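Local coordinates for glycerol dehydratase (Clostridium butyricum, PDB 1R9D), which probably dehydrates glycerol without vitamin B12, as a lyase of the glycyl-radical family related to pyruvate formate lyase, at residues A[86-98]-A[119-133]. Numbering follows the deposited sequence.
Sequences FPEFSNKWLQDEL and LKDVFEYWNGKTTSE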
ATOM      1  N   PHE A  86       3.232 -13.452  18.510  1.00 25.91           N
ATOM      2  CA  PHE A  86       3.163 -12.388  17.509  1.00 25.41           C
ATOM      3  C   PHE A  86       2.364 -12.878  16.300  1.00 25.59           C
ATOM      4  O   PHE A  86       2.920 -13.180  15.241  1.00 25.47           O
ATOM      5  CB  PHE A  86       4.590 -11.979  17.100  1.00 24.50           C
ATOM      6  CG  PHE A  86       5.384 -11.365  18.222  1.00 24.10           C
ATOM      7  CD1 PHE A  86       5.763 -12.126  19.328  1.00 23.99           C
ATOM      8  CD2 PHE A  86       5.700 -10.012  18.206  1.00 23.32           C
ATOM      9  CE1 PHE A  86       6.436 -11.547  20.398  1.00 23.00           C
ATOM     10  CE2 PHE A  86       6.372  -9.419  19.271  1.00 23.78           C
ATOM     11  CZ  PHE A  86       6.741 -10.190  20.374  1.00 24.41           C
ATOM     12  N   PRO A  87       1.030 -12.938  16.444  1.00 24.84           N
ATOM     13  CA  PRO A  87       0.102 -13.393  15.408  1.00 24.92           C
ATOM     14  C   PRO A  87       0.066 -12.585  14.120  1.00 24.27           C
ATOM     15  O   PRO A  87      -0.446 -13.067  13.115  1.00 25.06           O
ATOM     16  CB  PRO A  87      -1.243 -13.383  16.130  1.00 24.87           C
ATOM     17  CG  PRO A  87      -1.104 -12.204  17.032  1.00 24.53           C
ATOM     18  CD  PRO A  87       0.289 -12.399  17.601  1.00 25.93           C
ATOM     19  N   GLU A  88       0.606 -11.369  14.150  1.00 24.64           N
ATOM     20  CA  GLU A  88       0.611 -10.511  12.968  1.00 24.29           C
ATOM     21  C   GLU A  88       1.507 -11.036  11.852  1.00 24.91           C
ATOM     22  O   GLU A  88       1.337 -10.661  10.692  1.00 24.77           O
ATOM     23  CB  GLU A  88       1.048  -9.085  13.331  1.00 25.03           C
ATOM     24  CG  GLU A  88       2.466  -8.964  13.883  1.00 25.61           C
ATOM     25  CD  GLU A  88       2.516  -8.845  15.398  1.00 24.57           C
ATOM     26  OE1 GLU A  88       3.055  -7.832  15.893  1.00 23.86           O
ATOM     27  OE2 GLU A  88       2.029  -9.762  16.095  1.00 26.39           O
ATOM     28  N   PHE A  89       2.461 -11.897  12.199  1.00 24.48           N
ATOM     29  CA  PHE A  89       3.372 -12.455  11.201  1.00 24.34           C
ATOM     30  C   PHE A  89       2.886 -13.819  10.714  1.00 24.65           C
ATOM     31  O   PHE A  89       2.832 -14.068   9.513  1.00 24.18           O
ATOM     32  CB  PHE A  89       4.782 -12.542  11.786  1.00 24.56           C
ATOM     33  CG  PHE A  89       5.305 -11.221  12.281  1.00 24.57           C
ATOM     34  CD1 PHE A  89       5.655 -11.048  13.616  1.00 23.40           C
ATOM     35  CD2 PHE A  89       5.419 -10.136  11.411  1.00 24.66           C
ATOM     36  CE1 PHE A  89       6.112  -9.812  14.084  1.00 23.55           C
ATOM     37  CE2 PHE A  89       5.873  -8.898  11.867  1.00 24.29           C
ATOM     38  CZ  PHE A  89       6.220  -8.732  13.205  1.00 24.05           C
ATOM     39  N   SER A  90       2.535 -14.695  11.653  1.00 24.99           N
ATOM     40  CA  SER A  90       2.003 -16.023  11.338  1.00 24.85           C
ATOM     41  C   SER A  90       1.461 -16.577  12.649  1.00 24.80           C
ATOM     42  O   SER A  90       1.848 -16.120  13.720  1.00 24.38           O
ATOM     43  CB  SER A  90       3.088 -16.963  10.795  1.00 25.20           C
ATOM     44  OG  SER A  90       3.975 -17.370  11.819  1.00 25.20           O
ATOM     45  N   ASN A  91       0.564 -17.551  12.575  1.00 25.64           N
ATOM     46  CA  ASN A  91       0.012 -18.118  13.802  1.00 27.02           C
ATOM     47  C   ASN A  91      -0.611 -19.490  13.611  1.00 27.52           C
ATOM     48  O   ASN A  91      -0.831 -20.214  14.583  1.00 28.39           O
ATOM     49  CB  ASN A  91      -1.024 -17.164  14.394  1.00 26.13           C
ATOM     50  CG  ASN A  91      -2.156 -16.882  13.440  1.00 25.79           C
ATOM     51  OD1 ASN A  91      -3.020 -17.734  13.209  1.00 25.28           O
ATOM     52  ND2 ASN A  91      -2.152 -15.686  12.856  1.00 25.67           N
ATOM     53  N   LYS A  92      -0.895 -19.853  12.366  1.00 28.88           N
ATOM     54  CA  LYS A  92      -1.493 -21.152  12.093  1.00 29.87           C
ATOM     55  C   LYS A  92      -0.579 -22.297  12.529  1.00 29.94           C
ATOM     56  O   LYS A  92      -1.056 -23.377  12.874  1.00 29.42           O
ATOM     57  CB  LYS A  92      -1.840 -21.278  10.608  1.00 31.49           C
ATOM     58  CG  LYS A  92      -3.000 -20.377  10.179  1.00 32.31           C
ATOM     59  CD  LYS A  92      -3.357 -20.567   8.714  1.00 34.35           C
ATOM     60  CE  LYS A  92      -4.399 -19.545   8.255  1.00 34.73           C
ATOM     61  NZ  LYS A  92      -5.660 -19.621   9.054  1.00 36.49           N
ATOM     62  N   TRP A  93       0.731 -22.065  12.524  1.00 29.40           N
ATOM     63  CA  TRP A  93       1.659 -23.108  12.949  1.00 30.11           C
ATOM     64  C   TRP A  93       1.474 -23.372  14.444  1.00 31.03           C
ATOM     65  O   TRP A  93       1.555 -24.515  14.902  1.00 31.27           O
ATOM     66  CB  TRP A  93       3.114 -22.693  12.677  1.00 28.89           C
ATOM     67  CG  TRP A  93       3.581 -21.508  13.475  1.00 27.58           C
ATOM     68  CD1 TRP A  93       3.575 -20.198  13.085  1.00 27.41           C
ATOM     69  CD2 TRP A  93       4.107 -21.527  14.807  1.00 26.44           C
ATOM     70  NE1 TRP A  93       4.068 -19.401  14.091  1.00 26.78           N
ATOM     71  CE2 TRP A  93       4.401 -20.192  15.160  1.00 26.59           C
ATOM     72  CE3 TRP A  93       4.360 -22.545  15.738  1.00 26.76           C
ATOM     73  CZ2 TRP A  93       4.936 -19.846  16.406  1.00 26.92           C
ATOM     74  CZ3 TRP A  93       4.895 -22.200  16.980  1.00 26.04           C
ATOM     75  CH2 TRP A  93       5.175 -20.861  17.300  1.00 27.03           C
ATOM     76  N   LEU A  94       1.218 -22.304  15.197  1.00 31.08           N
ATOM     77  CA  LEU A  94       1.025 -22.402  16.638  1.00 32.25           C
ATOM     78  C   LEU A  94      -0.267 -23.160  16.903  1.00 32.78           C
ATOM     79  O   LEU A  94      -0.320 -24.042  17.760  1.00 32.62           O
ATOM     80  CB  LEU A  94       0.931 -21.007  17.261  1.00 33.07           C
ATOM     81  CG  LEU A  94       1.534 -20.776  18.651  1.00 34.70           C
ATOM     82  CD1 LEU A  94       0.894 -19.549  19.267  1.00 33.61           C
ATOM     83  CD2 LEU A  94       1.322 -21.979  19.545  1.00 34.89           C
ATOM     84  N   GLN A  95      -1.307 -22.805  16.158  1.00 33.21           N
ATOM     85  CA  GLN A  95      -2.605 -23.452  16.295  1.00 34.72           C
ATOM     86  C   GLN A  95      -2.465 -24.963  16.117  1.00 35.90           C
ATOM     87  O   GLN A  95      -3.114 -25.744  16.814  1.00 35.40           O
ATOM     88  CB  GLN A  95      -3.574 -22.888  15.257  1.00 35.16           C
ATOM     89  CG  GLN A  95      -4.950 -23.530  15.259  1.00 37.75           C
ATOM     90  CD  GLN A  95      -5.928 -22.792  14.370  1.00 38.54           C
ATOM     91  OE1 GLN A  95      -5.670 -22.575  13.185  1.00 39.91           O
ATOM     92  NE2 GLN A  95      -7.061 -22.401  14.939  1.00 39.67           N
ATOM     93  N   ASP A  96      -1.607 -25.368  15.185  1.00 36.06           N
ATOM     94  CA  ASP A  96      -1.377 -26.785  14.917  1.00 37.34           C
ATOM     95  C   ASP A  96      -0.569 -27.506  15.996  1.00 36.48           C
ATOM     96  O   ASP A  96      -0.825 -28.676  16.282  1.00 36.66           O
ATOM     97  CB  ASP A  96      -0.663 -26.965  13.573  1.00 39.38           C
ATOM     98  CG  ASP A  96      -1.573 -26.715  12.388  1.00 42.62           C
ATOM     99  OD1 ASP A  96      -2.675 -27.306  12.348  1.00 45.03           O
ATOM    100  OD2 ASP A  96      -1.184 -25.936  11.488  1.00 44.89           O
ATOM    101  N   GLU A  97       0.394 -26.811  16.594  1.00 35.19           N
ATOM    102  CA  GLU A  97       1.265 -27.407  17.607  1.00 35.88           C
ATOM    103  C   GLU A  97       0.895 -27.178  19.065  1.00 36.27           C
ATOM    104  O   GLU A  97       1.642 -27.575  19.961  1.00 35.89           O
ATOM    105  CB  GLU A  97       2.694 -26.910  17.403  1.00 35.64           C
ATOM    106  CG  GLU A  97       3.343 -27.382  16.131  1.00 35.87           C
ATOM    107  CD  GLU A  97       4.710 -26.763  15.940  1.00 36.65           C
ATOM    108  OE1 GLU A  97       5.475 -26.703  16.929  1.00 36.75           O
ATOM    109  OE2 GLU A  97       5.019 -26.343  14.805  1.00 35.74           O
ATOM    110  N   LEU A  98      -0.243 -26.540  19.310  1.00 36.78           N
ATOM    111  CA  LEU A  98      -0.671 -26.252  20.674  1.00 38.36           C
ATOM    112  C   LEU A  98      -0.527 -27.400  21.665  1.00 38.63           C
ATOM    113  O   LEU A  98      -0.075 -27.198  22.793  1.00 39.05           O
ATOM    114  CB  LEU A  98      -2.132 -25.791  20.690  1.00 39.19           C
ATOM    115  CG  LEU A  98      -2.456 -24.370  20.243  1.00 39.29           C
ATOM    116  CD1 LEU A  98      -3.949 -24.132  20.406  1.00 40.02           C
ATOM    117  CD2 LEU A  98      -1.666 -23.367  21.070  1.00 39.26           C
ATOM    118  N   LEU A 119      -6.413 -18.157  22.844  1.00 34.33           N
ATOM    119  CA  LEU A 119      -5.811 -17.993  21.526  1.00 33.95           C
ATOM    120  C   LEU A 119      -6.782 -18.330  20.397  1.00 33.88           C
ATOM    121  O   LEU A 119      -6.571 -17.926  19.258  1.00 31.95           O
ATOM    122  CB  LEU A 119      -4.553 -18.857  21.396  1.00 33.85           C
ATOM    123  CG  LEU A 119      -3.348 -18.411  22.222  1.00 33.88           C
ATOM    124  CD1 LEU A 119      -2.219 -19.418  22.052  1.00 35.28           C
ATOM    125  CD2 LEU A 119      -2.898 -17.025  21.770  1.00 35.16           C
ATOM    126  N   LYS A 120      -7.847 -19.066  20.704  1.00 34.59           N
ATOM    127  CA  LYS A 120      -8.817 -19.430  19.676  1.00 35.05           C
ATOM    128  C   LYS A 120      -9.297 -18.214  18.886  1.00 35.06           C
ATOM    129  O   LYS A 120      -9.304 -18.231  17.654  1.00 35.52           O
ATOM    130  CB  LYS A 120     -10.019 -20.146  20.296  1.00 36.84           C
ATOM    131  CG  LYS A 120      -9.706 -21.533  20.827  1.00 38.87           C
ATOM    132  CD  LYS A 120     -10.925 -22.156  21.493  1.00 41.01           C
ATOM    133  CE  LYS A 120     -10.615 -23.555  22.010  1.00 42.64           C
ATOM    134  NZ  LYS A 120     -11.784 -24.172  22.700  1.00 44.23           N
ATOM    135  N   ASP A 121      -9.696 -17.160  19.591  1.00 35.07           N
ATOM    136  CA  ASP A 121     -10.171 -15.949  18.927  1.00 35.57           C
ATOM    137  C   ASP A 121      -9.055 -15.279  18.124  1.00 34.68           C
ATOM    138  O   ASP A 121      -9.308 -14.655  17.091  1.00 34.56           O
ATOM    139  CB  ASP A 121     -10.716 -14.952  19.949  1.00 36.57           C
ATOM    140  CG  ASP A 121     -11.324 -13.728  19.291  1.00 38.35           C
ATOM    141  OD1 ASP A 121     -12.352 -13.878  18.597  1.00 40.30           O
ATOM    142  OD2 ASP A 121     -10.775 -12.620  19.458  1.00 39.53           O
ATOM    143  N   VAL A 122      -7.825 -15.398  18.612  1.00 34.08           N
ATOM    144  CA  VAL A 122      -6.680 -14.804  17.933  1.00 33.08           C
ATOM    145  C   VAL A 122      -6.516 -15.448  16.557  1.00 32.56           C
ATOM    146  O   VAL A 122      -6.409 -14.754  15.549  1.00 32.29           O
ATOM    147  CB  VAL A 122      -5.384 -14.998  18.756  1.00 33.56           C
ATOM    148  CG1 VAL A 122      -4.194 -14.414  18.004  1.00 33.04           C
ATOM    149  CG2 VAL A 122      -5.527 -14.324  20.111  1.00 32.64           C
ATOM    150  N   PHE A 123      -6.509 -16.780  16.524  1.00 31.41           N
ATOM    151  CA  PHE A 123      -6.376 -17.518  15.272  1.00 31.19           C
ATOM    152  C   PHE A 123      -7.504 -17.140  14.316  1.00 31.63           C
ATOM    153  O   PHE A 123      -7.294 -17.014  13.111  1.00 31.11           O
ATOM    154  CB  PHE A 123      -6.428 -19.029  15.527  1.00 31.10           C
ATOM    155  CG  PHE A 123      -5.328 -19.539  16.419  1.00 31.50           C
ATOM    156  CD1 PHE A 123      -5.599 -20.497  17.391  1.00 31.36           C
ATOM    157  CD2 PHE A 123      -4.023 -19.076  16.282  1.00 31.99           C
ATOM    158  CE1 PHE A 123      -4.588 -20.987  18.217  1.00 32.13           C
ATOM    159  CE2 PHE A 123      -3.002 -19.560  17.102  1.00 31.44           C
ATOM    160  CZ  PHE A 123      -3.285 -20.517  18.072  1.00 31.63           C
ATOM    161  N   GLU A 124      -8.704 -16.963  14.864  1.00 31.48           N
ATOM    162  CA  GLU A 124      -9.859 -16.610  14.047  1.00 32.20           C
ATOM    163  C   GLU A 124      -9.740 -15.222  13.423  1.00 30.21           C
ATOM    164  O   GLU A 124      -9.988 -15.051  12.232  1.00 30.76           O
ATOM    165  CB  GLU A 124     -11.140 -16.686  14.881  1.00 35.09           C
ATOM    166  CG  GLU A 124     -12.412 -16.485  14.077  1.00 39.93           C
ATOM    167  CD  GLU A 124     -13.659 -16.514  14.945  1.00 43.85           C
ATOM    168  OE1 GLU A 124     -13.835 -17.494  15.705  1.00 46.04           O
ATOM    169  OE2 GLU A 124     -14.463 -15.559  14.866  1.00 45.69           O
ATOM    170  N   TYR A 125      -9.358 -14.229  14.217  1.00 29.51           N
ATOM    171  CA  TYR A 125      -9.244 -12.877  13.682  1.00 30.07           C
ATOM    172  C   TYR A 125      -8.158 -12.713  12.625  1.00 30.07           C
ATOM    173  O   TYR A 125      -8.408 -12.161  11.555  1.00 30.00           O
ATOM    174  CB  TYR A 125      -8.965 -11.855  14.785  1.00 30.30           C
ATOM    175  CG  TYR A 125      -8.733 -10.467  14.213  1.00 32.23           C
ATOM    176  CD1 TYR A 125      -9.799  -9.701  13.740  1.00 31.93           C
ATOM    177  CD2 TYR A 125      -7.442  -9.959  14.062  1.00 32.38           C
ATOM    178  CE1 TYR A 125      -9.588  -8.467  13.129  1.00 33.03           C
ATOM    179  CE2 TYR A 125      -7.217  -8.723  13.448  1.00 33.18           C
ATOM    180  CZ  TYR A 125      -8.296  -7.986  12.984  1.00 33.92           C
ATOM    181  OH  TYR A 125      -8.085  -6.776  12.361  1.00 33.66           O
ATOM    182  N   TRP A 126      -6.954 -13.186  12.930  1.00 29.67           N
ATOM    183  CA  TRP A 126      -5.829 -13.022  12.013  1.00 29.42           C
ATOM    184  C   TRP A 126      -5.800 -13.870  10.756  1.00 30.47           C
ATOM    185  O   TRP A 126      -4.864 -13.776   9.964  1.00 30.34           O
ATOM    186  CB  TRP A 126      -4.515 -13.192  12.770  1.00 27.45           C
ATOM    187  CG  TRP A 126      -4.295 -12.127  13.787  1.00 26.42           C
ATOM    188  CD1 TRP A 126      -4.637 -12.168  15.108  1.00 24.89           C
ATOM    189  CD2 TRP A 126      -3.714 -10.836  13.563  1.00 25.49           C
ATOM    190  NE1 TRP A 126      -4.303 -10.986  15.720  1.00 24.63           N
ATOM    191  CE2 TRP A 126      -3.736 -10.150  14.794  1.00 25.33           C
ATOM    192  CE3 TRP A 126      -3.177 -10.194  12.436  1.00 26.46           C
ATOM    193  CZ2 TRP A 126      -3.241  -8.846  14.938  1.00 24.95           C
ATOM    194  CZ3 TRP A 126      -2.683  -8.896  12.577  1.00 25.55           C
ATOM    195  CH2 TRP A 126      -2.718  -8.238  13.819  1.00 25.50           C
ATOM    196  N   ASN A 127      -6.822 -14.690  10.553  1.00 30.73           N
ATOM    197  CA  ASN A 127      -6.862 -15.522   9.365  1.00 31.63           C
ATOM    198  C   ASN A 127      -6.820 -14.675   8.091  1.00 31.81           C
ATOM    199  O   ASN A 127      -7.719 -13.867   7.836  1.00 31.98           O
ATOM    200  CB  ASN A 127      -8.120 -16.393   9.369  1.00 33.27           C
ATOM    201  CG  ASN A 127      -8.215 -17.272   8.146  1.00 35.55           C
ATOM    202  OD1 ASN A 127      -7.263 -17.966   7.792  1.00 35.90           O
ATOM    203  ND2 ASN A 127      -9.369 -17.251   7.489  1.00 37.67           N
ATOM    204  N   GLY A 128      -5.765 -14.866   7.302  1.00 30.81           N
ATOM    205  CA  GLY A 128      -5.600 -14.135   6.058  1.00 29.25           C
ATOM    206  C   GLY A 128      -5.070 -12.719   6.203  1.00 28.65           C
ATOM    207  O   GLY A 128      -4.882 -12.027   5.206  1.00 29.05           O
ATOM    208  N   LYS A 129      -4.791 -12.291   7.429  1.00 27.12           N
ATOM    209  CA  LYS A 129      -4.329 -10.925   7.662  1.00 27.88           C
ATOM    210  C   LYS A 129      -2.878 -10.768   8.103  1.00 26.99           C
ATOM    211  O   LYS A 129      -2.460  -9.672   8.482  1.00 27.44           O
ATOM    212  CB  LYS A 129      -5.243 -10.267   8.698  1.00 29.67           C
ATOM    213  CG  LYS A 129      -6.715 -10.356   8.330  1.00 31.18           C
ATOM    214  CD  LYS A 129      -7.602  -9.819   9.435  1.00 34.87           C
ATOM    215  CE  LYS A 129      -9.072 -10.043   9.103  1.00 37.19           C
ATOM    216  NZ  LYS A 129      -9.947  -9.716  10.264  1.00 39.42           N
ATOM    217  N   THR A 130      -2.110 -11.848   8.040  1.00 25.00           N
ATOM    218  CA  THR A 130      -0.716 -11.809   8.460  1.00 24.95           C
ATOM    219  C   THR A 130       0.222 -11.436   7.319  1.00 23.91           C
ATOM    220  O   THR A 130      -0.175 -11.412   6.154  1.00 24.25           O
ATOM    221  CB  THR A 130      -0.260 -13.179   9.000  1.00 24.86           C
ATOM    222  OG1 THR A 130      -0.334 -14.149   7.948  1.00 25.67           O
ATOM    223  CG2 THR A 130      -1.152 -13.626  10.160  1.00 26.06           C
ATOM    224  N   THR A 131       1.469 -11.141   7.667  1.00 23.58           N
ATOM    225  CA  THR A 131       2.472 -10.817   6.663  1.00 24.72           C
ATOM    226  C   THR A 131       2.798 -12.083   5.862  1.00 24.94           C
ATOM    227  O   THR A 131       2.978 -12.021   4.645  1.00 24.18           O
ATOM    228  CB  THR A 131       3.772 -10.264   7.306  1.00 23.70           C
ATOM    229  OG1 THR A 131       4.254 -11.181   8.295  1.00 24.79           O
ATOM    230  CG2 THR A 131       3.514  -8.911   7.963  1.00 25.37           C
ATOM    231  N   SER A 132       2.854 -13.230   6.542  1.00 24.45           N
ATOM    232  CA  SER A 132       3.155 -14.502   5.877  1.00 24.79           C
ATOM    233  C   SER A 132       2.160 -14.832   4.763  1.00 25.10           C
ATOM    234  O   SER A 132       2.545 -15.266   3.679  1.00 22.61           O
ATOM    235  CB  SER A 132       3.176 -15.662   6.889  1.00 25.78           C
ATOM    236  OG  SER A 132       1.889 -15.920   7.443  1.00 25.70           O
ATOM    237  N   GLU A 133       0.876 -14.612   5.021  1.00 24.59           N
ATOM    238  CA  GLU A 133      -0.130 -14.921   4.012  1.00 25.20           C
ATOM    239  C   GLU A 133      -0.040 -13.997   2.795  1.00 24.96           C
ATOM    240  O   GLU A 133      -0.217 -14.441   1.662  1.00 25.69           O
ATOM    241  CB  GLU A 133      -1.520 -14.895   4.663  1.00 27.19           C
ATOM    242  CG  GLU A 133      -1.621 -15.982   5.741  1.00 28.85           C
ATOM    243  CD  GLU A 133      -2.814 -15.837   6.668  1.00 31.26           C
ATOM    244  OE1 GLU A 133      -3.799 -16.591   6.493  1.00 32.27           O
ATOM    245  OE2 GLU A 133      -2.760 -14.973   7.572  1.00 30.64           O
TER
HETATM  246  O   HOH W   1      -0.093  -8.316   9.805  1.00 27.14           O
HETATM  247  O   HOH W   2      -3.171 -16.439   9.912  1.00 29.47           O
HETATM  248  O   HOH W   3      -5.083 -17.572  11.618  1.00 31.74           O
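The Q95 chain runs over one face of the F123 ring, its CB 3.6 Å from the ring centroid and only 7° off the normal. With CG anti to the backbone N (chi1 177°), it continues across the ring toward F123 CB; glutamine suits the place because its methylenes cover the buried ring while the residue stays exposed. L98 CD1 meets the same ring at its edge, and N91 and F123 point past one another, N91 OD1 coming 3.5 Å from F123 CD2.

The indole of W126 offers a broad face to the turn at P87 and E88: P87 CB, on a compact apolar ring, lies 3.9 Å from the centroid of the five-membered ring, and E88 CA over the six-membered one, both CH-pi contacts. N91 ND2 donates within its own amide plane to a lone pair of P87 O at 3.1 Å, which fixes the amide beside W126 CB and T130 CG2.

Beyond, F89 O accepts from S132 N (3.1 Å) and from its short hydroxyl OG (2.9 Å), and T131 N reaches E88 O. In a capping box, E133 N donates to T130 OG1 and T130 N to E133 OE2. K92 NZ bonds N127 OD1 at 2.6 Å.

The axes of 92-97 and 119-125 run roughly antiparallel (142°); helix 30-40 carries R31, salt-bridged to E88, and T36, hydrogen-bonded to W126 NE1, while H513 and R516 of helix 484-516 touch T131.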